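Local atomic coordinates of mannose recognizing lectin (Marasmius oreades, PDB entry 4TKC), a protein that binds mannose, as a fungal lectin of the bulb-type family, through two pockets of the chain. Residues Gly99-Tyr104 with Ala110-Asn115. Residues are numbered along the deposited sequence; the frame is centred on the assembly and turned at random.
Sequences GNLVVY and AVWHTN. With MAN (alpha-D-mannopyranose), chain D.
N100 CG lies in the plane of the H113 ring, at its edge, with ND2 3.3 Å from CD2 and the amide turned 77° against the imidazole. From CB outward, N100 first passes O2 of the mannose. OD1 then sits 3.0 Å from N115 N and accepts a hydrogen bond from T116 N, while ND2 gives O2 of the sugar a bond of 3.0 Å that is nearly straight at 166°. With both ends of the amide engaged, its flip is fixed. The strands 101-105 and 109-113 form an antiparallel hairpin, and a classic beta bulge sets V111 and W112 together opposite V103: V103 O takes V111 N at 2.9 Å and W112 N only weakly. It is one sugar-binding hairpin of the three-sheet bulb-lectin beta-prism. On its sugar side V102 CG1 lies over the centre of the Y104 ring and touches A110 CB at 3.7 Å; the tyrosine OH bonds O4 of the mannose at 2.7 Å and also Q96. O6 stands over one face of H113. On the other side V103 CG2 meets W112 CE3. T114 OG1, tucked between its backbone N and carbonyl carbon (chi1 50°), accepts L101 N at 3.0 Å and is bonded to T116.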
ATOM      1  N   GLY A  99      14.125  -5.567 -16.585  1.00 16.97           N
ATOM      2  CA  GLY A  99      14.966  -5.090 -15.509  1.00 17.56           C
ATOM      3  C   GLY A  99      14.751  -3.624 -15.189  1.00 16.26           C
ATOM      4  O   GLY A  99      15.270  -3.091 -14.197  1.00 16.90           O
ATOM      5  N   ASN A 100      14.079  -2.954 -16.109  1.00 16.59           N
ATOM      6  CA  ASN A 100      13.844  -1.534 -15.969  1.00 15.83           C
ATOM      7  C   ASN A 100      12.663  -1.305 -15.010  1.00 15.96           C
ATOM      8  O   ASN A 100      11.672  -2.051 -15.068  1.00 15.93           O
ATOM      9  CB  ASN A 100      13.515  -0.896 -17.318  1.00 16.27           C
ATOM     10  CG  ASN A 100      14.167   0.455 -17.509  1.00 18.72           C
ATOM     11  OD1 ASN A 100      14.834   0.982 -16.612  1.00 18.40           O
ATOM     12  ND2 ASN A 100      13.980   1.028 -18.703  1.00 19.50           N
ATOM     13  N   LEU A 101      12.793  -0.257 -14.206  1.00 15.38           N
ATOM     14  CA  LEU A 101      11.683   0.166 -13.292  1.00 15.35           C
ATOM     15  C   LEU A 101      11.299   1.532 -13.871  1.00 17.46           C
ATOM     16  O   LEU A 101      12.134   2.455 -13.964  1.00 15.96           O
ATOM     17  CB  LEU A 101      12.216   0.268 -11.889  1.00 16.75           C
ATOM     18  CG  LEU A 101      11.143   0.712 -10.857  1.00 17.45           C
ATOM     19  CD1 LEU A 101      10.159  -0.405 -10.555  1.00 15.69           C
ATOM     20  CD2 LEU A 101      11.843   1.197  -9.599  1.00 17.95           C
ATOM     21  N   VAL A 102      10.017   1.674 -14.217  1.00 15.14           N
ATOM     22  CA  VAL A 102       9.543   2.762 -15.020  1.00 13.94           C
ATOM     23  C   VAL A 102       8.290   3.426 -14.408  1.00 13.89           C
ATOM     24  O   VAL A 102       7.332   2.725 -14.059  1.00 15.30           O
ATOM     25  CB  VAL A 102       9.214   2.296 -16.473  1.00 16.10           C
ATOM     26  CG1 VAL A 102       8.933   3.488 -17.373  1.00 14.69           C
ATOM     27  CG2 VAL A 102      10.335   1.451 -17.083  1.00 15.24           C
ATOM     28  N   VAL A 103       8.303   4.766 -14.353  1.00 14.33           N
ATOM     29  CA  VAL A 103       7.058   5.547 -14.095  1.00 14.74           C
ATOM     30  C   VAL A 103       6.473   5.900 -15.451  1.00 15.71           C
ATOM     31  O   VAL A 103       7.121   6.603 -16.262  1.00 17.37           O
ATOM     32  CB  VAL A 103       7.286   6.841 -13.303  1.00 15.19           C
ATOM     33  CG1 VAL A 103       5.959   7.579 -13.161  1.00 16.04           C
ATOM     34  CG2 VAL A 103       7.889   6.554 -11.923  1.00 15.07           C
ATOM     35  N   TYR A 104       5.332   5.315 -15.747  1.00 15.09           N
ATOM     36  CA  TYR A 104       4.554   5.587 -16.929  1.00 16.18           C
ATOM     37  C   TYR A 104       3.426   6.574 -16.643  1.00 14.87           C
ATOM     38  O   TYR A 104       2.675   6.417 -15.647  1.00 16.41           O
ATOM     39  CB  TYR A 104       3.936   4.302 -17.477  1.00 15.89           C
ATOM     40  CG  TYR A 104       4.909   3.377 -18.195  1.00 16.12           C
ATOM     41  CD1 TYR A 104       5.414   3.683 -19.473  1.00 16.21           C
ATOM     42  CD2 TYR A 104       5.365   2.234 -17.584  1.00 14.93           C
ATOM     43  CE1 TYR A 104       6.306   2.843 -20.094  1.00 16.72           C
ATOM     44  CE2 TYR A 104       6.224   1.370 -18.232  1.00 14.98           C
ATOM     45  CZ  TYR A 104       6.714   1.700 -19.474  1.00 17.61           C
ATOM     46  OH  TYR A 104       7.623   0.878 -20.127  1.00 16.70           O
ATOM     47  N   ALA A 110       6.807   6.778 -20.868  1.00 17.11           N
ATOM     48  CA  ALA A 110       7.783   6.661 -19.808  1.00 15.25           C
ATOM     49  C   ALA A 110       8.226   8.068 -19.473  1.00 18.02           C
ATOM     50  O   ALA A 110       8.711   8.787 -20.369  1.00 22.69           O
ATOM     51  CB  ALA A 110       8.974   5.775 -20.230  1.00 18.15           C
ATOM     52  N   VAL A 111       8.056   8.478 -18.209  1.00 16.88           N
ATOM     53  CA  VAL A 111       8.527   9.788 -17.751  1.00 17.44           C
ATOM     54  C   VAL A 111       9.672   9.735 -16.719  1.00 15.71           C
ATOM     55  O   VAL A 111      10.234  10.761 -16.331  1.00 18.40           O
ATOM     56  CB  VAL A 111       7.363  10.640 -17.183  1.00 17.21           C
ATOM     57  CG1 VAL A 111       6.387  10.970 -18.285  1.00 18.03           C
ATOM     58  CG2 VAL A 111       6.578   9.960 -16.034  1.00 18.04           C
ATOM     59  N   TRP A 112      10.020   8.528 -16.310  1.00 16.78           N
ATOM     60  CA  TRP A 112      11.152   8.285 -15.437  1.00 17.17           C
ATOM     61  C   TRP A 112      11.482   6.789 -15.494  1.00 15.93           C
ATOM     62  O   TRP A 112      10.611   5.926 -15.686  1.00 17.89           O
ATOM     63  CB  TRP A 112      10.858   8.709 -13.992  1.00 19.84           C
ATOM     64  CG  TRP A 112      11.993   8.515 -13.033  1.00 18.14           C
ATOM     65  CD1 TRP A 112      12.886   9.457 -12.636  1.00 20.78           C
ATOM     66  CD2 TRP A 112      12.330   7.317 -12.302  1.00 18.07           C
ATOM     67  NE1 TRP A 112      13.786   8.918 -11.759  1.00 21.05           N
ATOM     68  CE2 TRP A 112      13.455   7.613 -11.518  1.00 18.10           C
ATOM     69  CE3 TRP A 112      11.832   6.010 -12.289  1.00 16.61           C
ATOM     70  CZ2 TRP A 112      14.060   6.661 -10.691  1.00 19.30           C
ATOM     71  CZ3 TRP A 112      12.427   5.086 -11.490  1.00 18.73           C
ATOM     72  CH2 TRP A 112      13.515   5.418 -10.674  1.00 19.43           C
ATOM     73  N   HIS A 113      12.767   6.483 -15.429  1.00 16.85           N
ATOM     74  CA  HIS A 113      13.172   5.103 -15.361  1.00 16.31           C
ATOM     75  C   HIS A 113      14.510   4.958 -14.656  1.00 16.40           C
ATOM     76  O   HIS A 113      15.330   5.914 -14.575  1.00 22.01           O
ATOM     77  CB  HIS A 113      13.127   4.450 -16.754  1.00 22.63           C
ATOM     78  CG  HIS A 113      14.254   4.831 -17.665  1.00 31.87           C
ATOM     79  ND1 HIS A 113      14.561   6.140 -17.976  1.00 60.52           N
ATOM     80  CD2 HIS A 113      15.119   4.065 -18.372  1.00 34.61           C
ATOM     81  CE1 HIS A 113      15.583   6.159 -18.822  1.00 62.65           C
ATOM     82  NE2 HIS A 113      15.972   4.916 -19.032  1.00 71.60           N
ATOM     83  N   THR A 114      14.760   3.740 -14.204  1.00 16.62           N
ATOM     84  CA  THR A 114      16.030   3.425 -13.584  1.00 18.68           C
ATOM     85  C   THR A 114      17.172   3.305 -14.609  1.00 18.08           C
ATOM     86  O   THR A 114      18.337   3.272 -14.216  1.00 20.42           O
ATOM     87  CB  THR A 114      15.953   2.135 -12.702  1.00 19.16           C
ATOM     88  OG1 THR A 114      15.357   1.072 -13.427  1.00 16.70           O
ATOM     89  CG2 THR A 114      15.176   2.404 -11.394  1.00 17.72           C
ATOM     90  N   ASN A 115      16.824   3.056 -15.871  1.00 17.56           N
ATOM     91  CA  ASN A 115      17.811   2.782 -16.926  1.00 18.29           C
ATOM     92  C   ASN A 115      18.571   1.530 -16.529  1.00 19.13           C
ATOM     93  O   ASN A 115      19.797   1.490 -16.706  1.00 20.36           O
ATOM     94  CB  ASN A 115      18.787   3.957 -17.184  1.00 20.77           C
ATOM     95  CG  ASN A 115      19.715   3.688 -18.378  1.00 27.33           C
ATOM     96  OD1 ASN A 115      19.246   3.127 -19.367  1.00 29.54           O
ATOM     97  ND2 ASN A 115      21.042   4.025 -18.282  1.00 32.72           N
TER
HETATM   98  C1  MAN D 203      13.316   0.659 -22.383  1.00 18.99           C
HETATM   99  C2  MAN D 203      12.274  -0.361 -21.938  1.00 20.18           C
HETATM  100  C3  MAN D 203      10.892   0.275 -22.054  1.00 18.07           C
HETATM  101  C4  MAN D 203      10.838   1.578 -21.240  1.00 17.41           C
HETATM  102  C5  MAN D 203      11.946   2.526 -21.712  1.00 18.32           C
HETATM  103  C6  MAN D 203      12.032   3.748 -20.832  1.00 18.97           C
HETATM  104  O1  MAN D 203      13.189   0.919 -23.766  1.00 22.40           O
HETATM  105  O2  MAN D 203      12.586  -0.750 -20.630  1.00 16.87           O
HETATM  106  O3  MAN D 203       9.945  -0.641 -21.551  1.00 17.98           O
HETATM  107  O4  MAN D 203       9.562   2.175 -21.395  1.00 17.45           O
HETATM  108  O5  MAN D 203      13.217   1.875 -21.692  1.00 18.61           O
HETATM  109  O6  MAN D 203      12.928   4.683 -21.393  1.00 24.91           O